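Local coordinates for protein PT26-6P (Thermococcus sp., PDB 2WB7) that is of unknown function but, encoded by a euryarchaeal mobile element, combines immunoglobulin-like domains with a helical domain in one elongated chain, at residues 23-28 with 335-340; 264-269 with 357-362; 250-255 with 283-288. All blocks are in the same frame, centred on the assembly; numbering follows the deposited sequence.

Interaction 1: 23-28 with 335-340; sequences AAHKAA and PTFFGL
His25 NE2 is the polar atom on which this contact converges, yet carbon atoms are what meet it: Phe337 CE2 stands 3.9 Å from His25 NE2, and Pro335 CB comes within 4.1 Å of that same His25 NE2. No hydrogen bond joins helix residues 23-28 to residues 335-340, so the pairing is one of rings and methyl groups. Phe337 turns its edge toward the imidazole face in an offset edge-to-face pair, with centroids 5.5 Å apart and planes at 70°, and its CZ lies over that face. Pro335 takes the edge of the imidazole instead, near the ring plane, so that His25 is approached from two different directions. Both aromatic side chains place CG anti to the carbonyl carbon (chi1 -76° in each), which sends the rings into the gap between helix and strand although their CB atoms do not aim straight across it. Ala24 CB meets the edge of the Phe337 ring in its plane, 3.8 Å from Phe337 CE1. A methyl suits this buried helix position because the helix also rests on Ile269 of the sheet. Phe337 additionally makes a cation-pi contact with Lys285 of the adjacent strand, while Leu287 lies against both His25 and Pro335. With an alanine here in place of the Phe337 ring, His25 would probably lose the edge packed on its face and become freer to turn, leaving a gap beside Ala24. Dispersion and the weak attraction of polarised aromatic C-H groups for a pi cloud probably contribute to holding the helix against strand 336-343, one of the two outer strands of its sheet, through a contact that is largely apolar and aromatic.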
ATOM      1  N   ALA A  23      -8.435   0.440  15.924  1.00 42.77           N
ATOM      2  CA  ALA A  23      -7.095   0.795  15.419  1.00 41.51           C
ATOM      3  C   ALA A  23      -7.012   0.620  13.898  1.00 40.63           C
ATOM      4  O   ALA A  23      -6.428   1.444  13.202  1.00 40.55           O
ATOM      5  CB  ALA A  23      -6.007  -0.004  16.110  1.00 41.59           C
ATOM      6  N   ALA A  24      -7.598  -0.456  13.390  1.00 39.52           N
ATOM      7  CA  ALA A  24      -7.694  -0.656  11.949  1.00 39.20           C
ATOM      8  C   ALA A  24      -8.380   0.517  11.242  1.00 38.94           C
ATOM      9  O   ALA A  24      -7.866   1.045  10.248  1.00 38.55           O
ATOM     10  CB  ALA A  24      -8.421  -1.966  11.633  1.00 38.99           C
ATOM     11  N   HIS A  25      -9.545   0.912  11.755  1.00 38.80           N
ATOM     12  CA  HIS A  25     -10.295   2.020  11.179  1.00 38.62           C
ATOM     13  C   HIS A  25      -9.434   3.278  11.168  1.00 38.81           C
ATOM     14  O   HIS A  25      -9.278   3.923  10.128  1.00 38.17           O
ATOM     15  CB  HIS A  25     -11.617   2.224  11.918  1.00 38.06           C
ATOM     16  CG  HIS A  25     -12.651   1.201  11.573  1.00 37.81           C
ATOM     17  ND1 HIS A  25     -13.414   0.560  12.524  1.00 37.57           N
ATOM     18  CD2 HIS A  25     -13.036   0.690  10.375  1.00 37.85           C
ATOM     19  CE1 HIS A  25     -14.233  -0.295  11.930  1.00 37.95           C
ATOM     20  NE2 HIS A  25     -14.025  -0.235  10.627  1.00 38.12           N
ATOM     21  N   LYS A  26      -8.837   3.582  12.319  1.00 39.48           N
ATOM     22  CA  LYS A  26      -7.904   4.700  12.456  1.00 40.42           C
ATOM     23  C   LYS A  26      -6.833   4.684  11.385  1.00 40.60           C
ATOM     24  O   LYS A  26      -6.586   5.696  10.737  1.00 40.73           O
ATOM     25  CB  LYS A  26      -7.217   4.648  13.820  1.00 41.01           C
ATOM     26  CG  LYS A  26      -7.997   5.286  14.920  1.00 43.69           C
ATOM     27  CD  LYS A  26      -7.929   6.776  14.726  1.00 48.89           C
ATOM     28  CE  LYS A  26      -6.490   7.215  14.767  1.00 50.49           C
ATOM     29  NZ  LYS A  26      -5.909   6.784  16.058  1.00 51.31           N
ATOM     30  N   ALA A  27      -6.186   3.531  11.216  1.00 40.88           N
ATOM     31  CA  ALA A  27      -5.101   3.397  10.270  1.00 40.94           C
ATOM     32  C   ALA A  27      -5.622   3.717   8.883  1.00 41.27           C
ATOM     33  O   ALA A  27      -4.982   4.441   8.115  1.00 41.10           O
ATOM     34  CB  ALA A  27      -4.551   1.995  10.322  1.00 41.22           C
ATOM     35  N   ALA A  28      -6.790   3.161   8.570  1.00 41.68           N
ATOM     36  CA  ALA A  28      -7.458   3.403   7.294  1.00 42.13           C
ATOM     37  C   ALA A  28      -7.624   4.905   7.075  1.00 42.83           C
ATOM     38  O   ALA A  28      -7.177   5.459   6.070  1.00 42.19           O
ATOM     39  CB  ALA A  28      -8.805   2.731   7.291  1.00 42.06           C
ATOM     40  N   PRO A 335     -16.475  -0.525   4.953  1.00 45.56           N
ATOM     41  CA  PRO A 335     -15.286  -1.275   5.368  1.00 44.38           C
ATOM     42  C   PRO A 335     -15.685  -2.676   5.796  1.00 43.02           C
ATOM     43  O   PRO A 335     -16.720  -2.857   6.419  1.00 43.29           O
ATOM     44  CB  PRO A 335     -14.771  -0.478   6.572  1.00 44.49           C
ATOM     45  CG  PRO A 335     -15.251   0.912   6.323  1.00 44.69           C
ATOM     46  CD  PRO A 335     -16.591   0.764   5.652  1.00 45.15           C
ATOM     47  N   THR A 336     -14.889  -3.669   5.453  1.00 41.46           N
ATOM     48  CA  THR A 336     -15.224  -5.014   5.840  1.00 39.78           C
ATOM     49  C   THR A 336     -13.991  -5.771   6.228  1.00 38.68           C
ATOM     50  O   THR A 336     -12.932  -5.607   5.628  1.00 38.03           O
ATOM     51  CB  THR A 336     -15.874  -5.756   4.701  1.00 40.02           C
ATOM     52  OG1 THR A 336     -16.722  -4.850   4.001  1.00 40.31           O
ATOM     53  CG2 THR A 336     -16.678  -6.940   5.230  1.00 39.05           C
ATOM     54  N   PHE A 337     -14.153  -6.618   7.232  1.00 37.56           N
ATOM     55  CA  PHE A 337     -13.048  -7.369   7.783  1.00 36.68           C
ATOM     56  C   PHE A 337     -13.075  -8.792   7.279  1.00 35.95           C
ATOM     57  O   PHE A 337     -14.131  -9.382   7.112  1.00 35.52           O
ATOM     58  CB  PHE A 337     -13.136  -7.392   9.296  1.00 36.74           C
ATOM     59  CG  PHE A 337     -12.728  -6.115   9.945  1.00 36.70           C
ATOM     60  CD1 PHE A 337     -11.386  -5.850  10.180  1.00 36.84           C
ATOM     61  CD2 PHE A 337     -13.684  -5.187  10.352  1.00 36.78           C
ATOM     62  CE1 PHE A 337     -11.001  -4.683  10.798  1.00 36.74           C
ATOM     63  CE2 PHE A 337     -13.308  -4.011  10.976  1.00 36.86           C
ATOM     64  CZ  PHE A 337     -11.960  -3.756  11.191  1.00 37.35           C
ATOM     65  N   PHE A 338     -11.891  -9.335   7.059  1.00 35.32           N
ATOM     66  CA  PHE A 338     -11.745 -10.691   6.592  1.00 35.11           C
ATOM     67  C   PHE A 338     -10.644 -11.305   7.420  1.00 34.92           C
ATOM     68  O   PHE A 338      -9.628 -10.665   7.681  1.00 35.69           O
ATOM     69  CB  PHE A 338     -11.375 -10.695   5.109  1.00 35.16           C
ATOM     70  CG  PHE A 338     -12.406 -10.034   4.231  1.00 35.01           C
ATOM     71  CD1 PHE A 338     -12.371  -8.669   3.999  1.00 34.43           C
ATOM     72  CD2 PHE A 338     -13.431 -10.773   3.663  1.00 34.99           C
ATOM     73  CE1 PHE A 338     -13.326  -8.063   3.199  1.00 34.43           C
ATOM     74  CE2 PHE A 338     -14.393 -10.166   2.863  1.00 33.97           C
ATOM     75  CZ  PHE A 338     -14.335  -8.813   2.628  1.00 33.50           C
ATOM     76  N   GLY A 339     -10.851 -12.534   7.865  1.00 34.26           N
ATOM     77  CA  GLY A 339      -9.865 -13.207   8.691  1.00 33.47           C
ATOM     78  C   GLY A 339      -9.097 -14.250   7.926  1.00 32.81           C
ATOM     79  O   GLY A 339      -9.576 -14.776   6.931  1.00 33.35           O
ATOM     80  N   LEU A 340      -7.882 -14.532   8.379  1.00 32.48           N
ATOM     81  CA  LEU A 340      -7.088 -15.633   7.845  1.00 31.85           C
ATOM     82  C   LEU A 340      -6.303 -16.176   8.995  1.00 31.65           C
ATOM     83  O   LEU A 340      -5.692 -15.425   9.730  1.00 31.43           O
ATOM     84  CB  LEU A 340      -6.111 -15.170   6.767  1.00 31.74           C
ATOM     85  CG  LEU A 340      -5.267 -16.298   6.177  1.00 31.49           C
ATOM     86  CD1 LEU A 340      -6.149 -17.450   5.753  1.00 30.68           C
ATOM     87  CD2 LEU A 340      -4.463 -15.800   5.014  1.00 31.70           C
TER

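Interaction 2: 264-269 with 357-362; sequences SDFIII and GLVYAY
Phe266 lays the rim of its ring against the isopropyl group of Val359, with Phe266 CE1 3.6 Å from Val359 CB and 3.7 Å from Val359 CG1. The valine sits close to the plane of the ring, so an edge rather than a face does the touching. Phe266 CG is tucked between the backbone N and the carbonyl carbon (chi1 64°), a rotation that brings the CE1-CZ edge to Val359. The other branch of the valine serves the second partner: Val359 CG2 meets Ile268 CD1 at 3.6 Å. Ile268 is extended beyond CG1 (chi2 -176°), and this carries its terminal methyl across to the facing strand, where it also approaches Gly357. Branched aliphatic residues suit such a place, since each methyl can be given to a different neighbour and all four residues are buried. Phe266 also touches Leu375 of strand 370-379. Strands 266-269 and 357-362 run nearly antiparallel, at 156°, but their axes stay 9.3 Å apart and no hydrogen bond links them. Two non-adjacent strands of the same antiparallel sheet thus face each other through side chains, which suggests sandwich-like layering and is consistent with the immunoglobulin-like family assignment.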
ATOM      1  N   SER A 264      -5.049   4.379  -4.567  1.00 35.46           N
ATOM      2  CA  SER A 264      -5.849   5.593  -4.444  1.00 35.30           C
ATOM      3  C   SER A 264      -7.342   5.272  -4.378  1.00 35.26           C
ATOM      4  O   SER A 264      -8.123   6.041  -3.829  1.00 35.19           O
ATOM      5  CB  SER A 264      -5.577   6.517  -5.620  1.00 35.15           C
ATOM      6  OG  SER A 264      -4.233   6.965  -5.632  1.00 35.79           O
ATOM      7  N   ASP A 265      -7.740   4.141  -4.944  1.00 35.17           N
ATOM      8  CA  ASP A 265      -9.158   3.800  -5.023  1.00 35.34           C
ATOM      9  C   ASP A 265      -9.676   3.137  -3.750  1.00 35.77           C
ATOM     10  O   ASP A 265     -10.754   3.487  -3.259  1.00 35.85           O
ATOM     11  CB  ASP A 265      -9.427   2.893  -6.219  1.00 35.04           C
ATOM     12  CG  ASP A 265      -8.987   3.519  -7.534  1.00 35.14           C
ATOM     13  OD1 ASP A 265      -8.774   4.754  -7.555  1.00 34.41           O
ATOM     14  OD2 ASP A 265      -8.846   2.779  -8.535  1.00 34.07           O
ATOM     15  N   PHE A 266      -8.913   2.173  -3.228  1.00 35.92           N
ATOM     16  CA  PHE A 266      -9.240   1.520  -1.965  1.00 36.06           C
ATOM     17  C   PHE A 266      -7.998   0.993  -1.270  1.00 35.65           C
ATOM     18  O   PHE A 266      -6.929   0.923  -1.871  1.00 36.05           O
ATOM     19  CB  PHE A 266     -10.269   0.403  -2.158  1.00 36.47           C
ATOM     20  CG  PHE A 266      -9.791  -0.742  -3.012  1.00 38.62           C
ATOM     21  CD1 PHE A 266      -9.449  -1.946  -2.441  1.00 40.78           C
ATOM     22  CD2 PHE A 266      -9.709  -0.623  -4.388  1.00 40.36           C
ATOM     23  CE1 PHE A 266      -9.023  -3.005  -3.235  1.00 42.62           C
ATOM     24  CE2 PHE A 266      -9.290  -1.673  -5.175  1.00 40.70           C
ATOM     25  CZ  PHE A 266      -8.947  -2.861  -4.607  1.00 41.43           C
ATOM     26  N   ILE A 267      -8.127   0.646   0.002  1.00 34.93           N
ATOM     27  CA  ILE A 267      -6.963   0.247   0.780  1.00 34.72           C
ATOM     28  C   ILE A 267      -7.225  -1.009   1.586  1.00 34.29           C
ATOM     29  O   ILE A 267      -8.370  -1.409   1.807  1.00 34.35           O
ATOM     30  CB  ILE A 267      -6.502   1.357   1.737  1.00 34.77           C
ATOM     31  CG1 ILE A 267      -7.354   1.362   3.006  1.00 36.33           C
ATOM     32  CG2 ILE A 267      -6.593   2.709   1.072  1.00 35.24           C
ATOM     33  CD1 ILE A 267      -7.098   2.564   3.910  1.00 38.34           C
ATOM     34  N   ILE A 268      -6.145  -1.651   1.997  1.00 33.75           N
ATOM     35  CA  ILE A 268      -6.234  -2.788   2.879  1.00 33.23           C
ATOM     36  C   ILE A 268      -5.414  -2.493   4.122  1.00 33.29           C
ATOM     37  O   ILE A 268      -4.225  -2.142   4.030  1.00 33.58           O
ATOM     38  CB  ILE A 268      -5.710  -4.053   2.207  1.00 33.12           C
ATOM     39  CG1 ILE A 268      -6.594  -4.424   1.017  1.00 32.99           C
ATOM     40  CG2 ILE A 268      -5.635  -5.196   3.210  1.00 32.25           C
ATOM     41  CD1 ILE A 268      -6.178  -5.734   0.345  1.00 33.42           C
ATOM     42  N   ILE A 269      -6.044  -2.610   5.287  1.00 32.63           N
ATOM     43  CA  ILE A 269      -5.302  -2.512   6.538  1.00 32.24           C
ATOM     44  C   ILE A 269      -5.119  -3.923   7.087  1.00 32.24           C
ATOM     45  O   ILE A 269      -6.050  -4.744   7.022  1.00 32.26           O
ATOM     46  CB  ILE A 269      -6.018  -1.631   7.577  1.00 32.09           C
ATOM     47  CG1 ILE A 269      -6.016  -0.177   7.122  1.00 31.69           C
ATOM     48  CG2 ILE A 269      -5.326  -1.740   8.915  1.00 31.91           C
ATOM     49  CD1 ILE A 269      -4.661   0.298   6.647  1.00 31.56           C
ATOM     50  N   GLY A 357      -2.448 -10.232   0.263  1.00 31.04           N
ATOM     51  CA  GLY A 357      -3.860 -10.012  -0.025  1.00 30.44           C
ATOM     52  C   GLY A 357      -4.024  -9.427  -1.408  1.00 30.30           C
ATOM     53  O   GLY A 357      -3.374  -8.431  -1.761  1.00 30.80           O
ATOM     54  N   LEU A 358      -4.878 -10.057  -2.200  1.00 29.92           N
ATOM     55  CA  LEU A 358      -5.217  -9.570  -3.519  1.00 29.36           C
ATOM     56  C   LEU A 358      -6.717  -9.282  -3.612  1.00 29.72           C
ATOM     57  O   LEU A 358      -7.550 -10.121  -3.266  1.00 29.02           O
ATOM     58  CB  LEU A 358      -4.816 -10.605  -4.566  1.00 29.22           C
ATOM     59  CG  LEU A 358      -3.359 -11.084  -4.585  1.00 28.48           C
ATOM     60  CD1 LEU A 358      -3.177 -12.065  -5.714  1.00 28.60           C
ATOM     61  CD2 LEU A 358      -2.380  -9.945  -4.747  1.00 26.99           C
ATOM     62  N   VAL A 359      -7.051  -8.084  -4.088  1.00 30.55           N
ATOM     63  CA  VAL A 359      -8.433  -7.706  -4.373  1.00 30.96           C
ATOM     64  C   VAL A 359      -8.576  -7.191  -5.797  1.00 31.90           C
ATOM     65  O   VAL A 359      -7.700  -6.494  -6.331  1.00 31.68           O
ATOM     66  CB  VAL A 359      -8.934  -6.624  -3.418  1.00 30.90           C
ATOM     67  CG1 VAL A 359     -10.437  -6.463  -3.551  1.00 30.39           C
ATOM     68  CG2 VAL A 359      -8.571  -7.002  -1.995  1.00 30.45           C
ATOM     69  N   TYR A 360      -9.700  -7.541  -6.402  1.00 33.19           N
ATOM     70  CA  TYR A 360     -10.005  -7.188  -7.771  1.00 34.79           C
ATOM     71  C   TYR A 360     -11.427  -6.661  -7.781  1.00 35.84           C
ATOM     72  O   TYR A 360     -12.339  -7.346  -7.317  1.00 36.27           O
ATOM     73  CB  TYR A 360      -9.906  -8.440  -8.634  1.00 34.79           C
ATOM     74  CG  TYR A 360     -10.275  -8.263 -10.081  1.00 35.73           C
ATOM     75  CD1 TYR A 360      -9.341  -7.816 -11.006  1.00 37.15           C
ATOM     76  CD2 TYR A 360     -11.546  -8.584 -10.532  1.00 37.46           C
ATOM     77  CE1 TYR A 360      -9.672  -7.665 -12.348  1.00 38.61           C
ATOM     78  CE2 TYR A 360     -11.894  -8.438 -11.873  1.00 38.78           C
ATOM     79  CZ  TYR A 360     -10.955  -7.978 -12.773  1.00 39.83           C
ATOM     80  OH  TYR A 360     -11.301  -7.844 -14.102  1.00 41.75           O
ATOM     81  N   ALA A 361     -11.625  -5.446  -8.287  1.00 36.93           N
ATOM     82  CA  ALA A 361     -12.977  -4.883  -8.351  1.00 38.05           C
ATOM     83  C   ALA A 361     -13.215  -4.058  -9.617  1.00 38.81           C
ATOM     84  O   ALA A 361     -12.315  -3.879 -10.435  1.00 38.77           O
ATOM     85  CB  ALA A 361     -13.294  -4.077  -7.094  1.00 37.51           C
ATOM     86  N   TYR A 362     -14.445  -3.581  -9.773  1.00 39.98           N
ATOM     87  CA  TYR A 362     -14.813  -2.741 -10.895  1.00 41.28           C
ATOM     88  C   TYR A 362     -15.309  -1.403 -10.404  1.00 41.88           C
ATOM     89  O   TYR A 362     -16.125  -1.323  -9.485  1.00 42.46           O
ATOM     90  CB  TYR A 362     -15.920  -3.394 -11.709  1.00 41.69           C
ATOM     91  CG  TYR A 362     -15.491  -4.657 -12.411  1.00 43.40           C
ATOM     92  CD1 TYR A 362     -14.890  -4.604 -13.654  1.00 44.30           C
ATOM     93  CD2 TYR A 362     -15.689  -5.908 -11.828  1.00 45.56           C
ATOM     94  CE1 TYR A 362     -14.489  -5.759 -14.306  1.00 45.64           C
ATOM     95  CE2 TYR A 362     -15.286  -7.064 -12.474  1.00 46.91           C
ATOM     96  CZ  TYR A 362     -14.690  -6.979 -13.712  1.00 46.16           C
ATOM     97  OH  TYR A 362     -14.288  -8.118 -14.357  1.00 47.45           O
TER

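Interaction 3: 250-255 with 283-288; sequences GKWVLY and MYKFLI
Trp252 and Met283 mark the closest backbone approach, their CA atoms 8.3 Å apart, where the loop leading into strand 253-261 passes the strand 283-288. No hydrogen bond spans that distance; it is bridged chiefly by the indole. Trp252 CG lies anti to the carbonyl carbon (chi1 -51°), and from there the benzo part of the ring extends to the strand. Trp252 CH2 comes 3.5 Å from CB of Met283, a selenomethionine whose chain then bends away. The backbone of Tyr284 meets the indole at its edge, with Trp252 CZ3 3.9 Å from Tyr284 C. Lys285 crosses the indole at about a right angle: Lys285 CB approaches Trp252 CZ3 to 3.8 Å, and CD lies over one face, offset toward the rim. A long aliphatic chain suits this partly exposed position, as its methylenes can cover an aromatic surface while the ammonium group leads away. A large, flat tryptophan in turn can touch three consecutive residues at once. Trp252 also rests on Ala20 and bonds through its backbone to Leu17, just ahead of helix 21-34. Between strands 253-261 and 281-290 runs strand 266-272, paired with the first at Val253-Ala272 and with the second at Leu287-Ile269.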
ATOM      1  N   GLY A 250      -3.843 -13.732  21.949  1.00 52.28           N
ATOM      2  CA  GLY A 250      -5.068 -13.074  21.529  1.00 49.93           C
ATOM      3  C   GLY A 250      -4.935 -11.577  21.329  1.00 48.14           C
ATOM      4  O   GLY A 250      -5.935 -10.871  21.247  1.00 48.29           O
ATOM      5  N   LYS A 251      -3.706 -11.079  21.235  1.00 46.24           N
ATOM      6  CA  LYS A 251      -3.501  -9.660  20.959  1.00 44.19           C
ATOM      7  C   LYS A 251      -3.098  -9.399  19.512  1.00 42.52           C
ATOM      8  O   LYS A 251      -2.555 -10.278  18.839  1.00 42.45           O
ATOM      9  CB  LYS A 251      -2.489  -9.067  21.927  1.00 44.22           C
ATOM     10  CG  LYS A 251      -2.957  -9.147  23.359  1.00 44.80           C
ATOM     11  CD  LYS A 251      -2.547  -7.903  24.151  1.00 46.80           C
ATOM     12  CE  LYS A 251      -3.035  -8.013  25.584  1.00 47.65           C
ATOM     13  NZ  LYS A 251      -4.317  -8.786  25.585  1.00 47.94           N
ATOM     14  N   TRP A 252      -3.380  -8.191  19.037  1.00 40.29           N
ATOM     15  CA  TRP A 252      -3.073  -7.822  17.664  1.00 38.16           C
ATOM     16  C   TRP A 252      -2.114  -6.657  17.622  1.00 37.32           C
ATOM     17  O   TRP A 252      -1.948  -5.942  18.601  1.00 37.50           O
ATOM     18  CB  TRP A 252      -4.347  -7.402  16.936  1.00 37.74           C
ATOM     19  CG  TRP A 252      -5.472  -8.369  17.051  1.00 35.48           C
ATOM     20  CD1 TRP A 252      -6.359  -8.470  18.078  1.00 33.80           C
ATOM     21  CD2 TRP A 252      -5.852  -9.359  16.092  1.00 32.43           C
ATOM     22  NE1 TRP A 252      -7.266  -9.465  17.820  1.00 32.30           N
ATOM     23  CE2 TRP A 252      -6.973 -10.032  16.610  1.00 31.60           C
ATOM     24  CE3 TRP A 252      -5.349  -9.746  14.849  1.00 31.43           C
ATOM     25  CZ2 TRP A 252      -7.599 -11.074  15.934  1.00 30.47           C
ATOM     26  CZ3 TRP A 252      -5.974 -10.781  14.180  1.00 30.54           C
ATOM     27  CH2 TRP A 252      -7.087 -11.427  14.722  1.00 30.12           C
ATOM     28  N   VAL A 253      -1.497  -6.465  16.467  1.00 36.17           N
ATOM     29  CA  VAL A 253      -0.796  -5.239  16.150  1.00 34.88           C
ATOM     30  C   VAL A 253      -1.107  -4.936  14.692  1.00 34.52           C
ATOM     31  O   VAL A 253      -1.361  -5.856  13.907  1.00 34.53           O
ATOM     32  CB  VAL A 253       0.703  -5.418  16.275  1.00 34.80           C
ATOM     33  CG1 VAL A 253       1.137  -5.428  17.736  1.00 33.92           C
ATOM     34  CG2 VAL A 253       1.122  -6.679  15.562  1.00 33.94           C
ATOM     35  N   LEU A 254      -1.106  -3.663  14.322  1.00 33.71           N
ATOM     36  CA  LEU A 254      -1.244  -3.319  12.922  1.00 33.38           C
ATOM     37  C   LEU A 254       0.092  -3.569  12.265  1.00 33.20           C
ATOM     38  O   LEU A 254       1.140  -3.364  12.873  1.00 33.50           O
ATOM     39  CB  LEU A 254      -1.603  -1.856  12.774  1.00 33.50           C
ATOM     40  CG  LEU A 254      -3.003  -1.461  13.260  1.00 34.36           C
ATOM     41  CD1 LEU A 254      -3.297  -0.032  12.771  1.00 34.92           C
ATOM     42  CD2 LEU A 254      -4.071  -2.460  12.779  1.00 32.21           C
ATOM     43  N   TYR A 255       0.079  -4.032  11.028  1.00 32.64           N
ATOM     44  CA  TYR A 255       1.350  -4.218  10.335  1.00 32.47           C
ATOM     45  C   TYR A 255       1.506  -3.156   9.258  1.00 32.48           C
ATOM     46  O   TYR A 255       0.520  -2.694   8.684  1.00 32.21           O
ATOM     47  CB  TYR A 255       1.456  -5.638   9.742  1.00 32.00           C
ATOM     48  CG  TYR A 255       2.148  -6.630  10.658  1.00 30.83           C
ATOM     49  CD1 TYR A 255       1.442  -7.345  11.620  1.00 29.47           C
ATOM     50  CD2 TYR A 255       3.516  -6.841  10.562  1.00 30.10           C
ATOM     51  CE1 TYR A 255       2.085  -8.237  12.452  1.00 28.52           C
ATOM     52  CE2 TYR A 255       4.163  -7.724  11.382  1.00 27.78           C
ATOM     53  CZ  TYR A 255       3.453  -8.417  12.317  1.00 28.99           C
ATOM     54  OH  TYR A 255       4.124  -9.297  13.128  1.00 30.77           O
HETATM   55  N   MSE A 283      -2.883 -15.243  13.690  1.00 32.12           N
HETATM   56  CA  MSE A 283      -4.162 -14.711  13.196  1.00 32.26           C
HETATM   57  C   MSE A 283      -3.950 -13.473  12.326  1.00 32.01           C
HETATM   58  O   MSE A 283      -3.162 -12.584  12.673  1.00 32.31           O
HETATM   59  CB  MSE A 283      -5.042 -14.258  14.364  1.00 32.79           C
HETATM   60  CG  MSE A 283      -5.220 -15.220  15.523  1.00 32.94           C
HETATM   61 SE   MSE A 283      -6.536 -16.523  15.084  0.50 32.60          SE
HETATM   62  CE  MSE A 283      -5.394 -17.591  14.009  1.00 32.69           C
ATOM     63  N   TYR A 284      -4.683 -13.381  11.226  1.00 31.50           N
ATOM     64  CA  TYR A 284      -4.701 -12.156  10.433  1.00 31.37           C
ATOM     65  C   TYR A 284      -6.113 -11.650  10.347  1.00 31.40           C
ATOM     66  O   TYR A 284      -7.053 -12.423  10.401  1.00 31.40           O
ATOM     67  CB  TYR A 284      -4.184 -12.392   9.012  1.00 31.35           C
ATOM     68  CG  TYR A 284      -2.704 -12.715   8.927  1.00 30.63           C
ATOM     69  CD1 TYR A 284      -1.790 -11.763   8.494  1.00 27.93           C
ATOM     70  CD2 TYR A 284      -2.226 -13.986   9.275  1.00 29.42           C
ATOM     71  CE1 TYR A 284      -0.450 -12.058   8.419  1.00 29.54           C
ATOM     72  CE2 TYR A 284      -0.876 -14.294   9.204  1.00 28.85           C
ATOM     73  CZ  TYR A 284       0.004 -13.332   8.785  1.00 29.79           C
ATOM     74  OH  TYR A 284       1.341 -13.637   8.709  1.00 30.92           O
ATOM     75  N   LYS A 285      -6.248 -10.345  10.190  1.00 31.70           N
ATOM     76  CA  LYS A 285      -7.543  -9.709  10.034  1.00 32.05           C
ATOM     77  C   LYS A 285      -7.314  -8.556   9.048  1.00 31.72           C
ATOM     78  O   LYS A 285      -6.491  -7.662   9.299  1.00 31.44           O
ATOM     79  CB  LYS A 285      -8.003  -9.181  11.396  1.00 32.26           C
ATOM     80  CG  LYS A 285      -9.483  -9.351  11.717  1.00 35.23           C
ATOM     81  CD  LYS A 285      -9.805  -8.767  13.112  1.00 40.10           C
ATOM     82  CE  LYS A 285     -11.135  -9.271  13.666  1.00 42.97           C
ATOM     83  NZ  LYS A 285     -12.334  -8.509  13.148  1.00 45.36           N
ATOM     84  N   PHE A 286      -8.005  -8.583   7.916  1.00 31.35           N
ATOM     85  CA  PHE A 286      -7.811  -7.548   6.914  1.00 31.73           C
ATOM     86  C   PHE A 286      -9.025  -6.640   6.773  1.00 31.81           C
ATOM     87  O   PHE A 286     -10.157  -7.107   6.701  1.00 31.71           O
ATOM     88  CB  PHE A 286      -7.505  -8.166   5.558  1.00 32.00           C
ATOM     89  CG  PHE A 286      -6.297  -9.047   5.545  1.00 32.63           C
ATOM     90  CD1 PHE A 286      -6.410 -10.412   5.801  1.00 33.64           C
ATOM     91  CD2 PHE A 286      -5.050  -8.526   5.232  1.00 33.67           C
ATOM     92  CE1 PHE A 286      -5.289 -11.244   5.768  1.00 33.88           C
ATOM     93  CE2 PHE A 286      -3.916  -9.351   5.192  1.00 34.64           C
ATOM     94  CZ  PHE A 286      -4.039 -10.713   5.459  1.00 33.51           C
ATOM     95  N   LEU A 287      -8.781  -5.340   6.729  1.00 31.87           N
ATOM     96  CA  LEU A 287      -9.830  -4.376   6.480  1.00 32.19           C
ATOM     97  C   LEU A 287      -9.747  -3.929   5.029  1.00 32.84           C
ATOM     98  O   LEU A 287      -8.671  -3.555   4.549  1.00 32.91           O
ATOM     99  CB  LEU A 287      -9.604  -3.173   7.379  1.00 31.99           C
ATOM    100  CG  LEU A 287     -10.709  -2.143   7.396  1.00 31.93           C
ATOM    101  CD1 LEU A 287     -12.040  -2.847   7.498  1.00 33.30           C
ATOM    102  CD2 LEU A 287     -10.503  -1.281   8.589  1.00 32.11           C
ATOM    103  N   ILE A 288     -10.865  -3.979   4.318  1.00 33.57           N
ATOM    104  CA  ILE A 288     -10.918  -3.446   2.964  1.00 34.41           C
ATOM    105  C   ILE A 288     -11.833  -2.224   2.947  1.00 35.41           C
ATOM    106  O   ILE A 288     -12.991  -2.333   3.286  1.00 35.12           O
ATOM    107  CB  ILE A 288     -11.433  -4.495   1.969  1.00 34.22           C
ATOM    108  CG1 ILE A 288     -10.541  -5.734   1.980  1.00 33.30           C
ATOM    109  CG2 ILE A 288     -11.464  -3.927   0.563  1.00 33.99           C
ATOM    110  CD1 ILE A 288     -10.972  -6.783   0.980  1.00 30.85           C
TER

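Overall arrangement
Along the chain the segments come in the order 23-28, 250-255, 264-269, 283-288, 335-340 and 357-362, so both segments of interaction 3 fall between those of interaction 1, whereas interaction 2 alternates with each of them. All three reach one eight-stranded antiparallel sheet. Interactions 1 and 3 have centres 8 Å apart and are joined by backbone bonds between neighbouring strands 281-290 and 336-343; interaction 2 lies 12 Å from the centre of interaction 1 and 17 Å from that of interaction 3. Helix 21-34 packs on strand 266-272 through Ala28 and Ile267, while Val359 touches Ile288 by packing of their side chains. The N-terminal helix and this sheet thus appear to pack together as one unit.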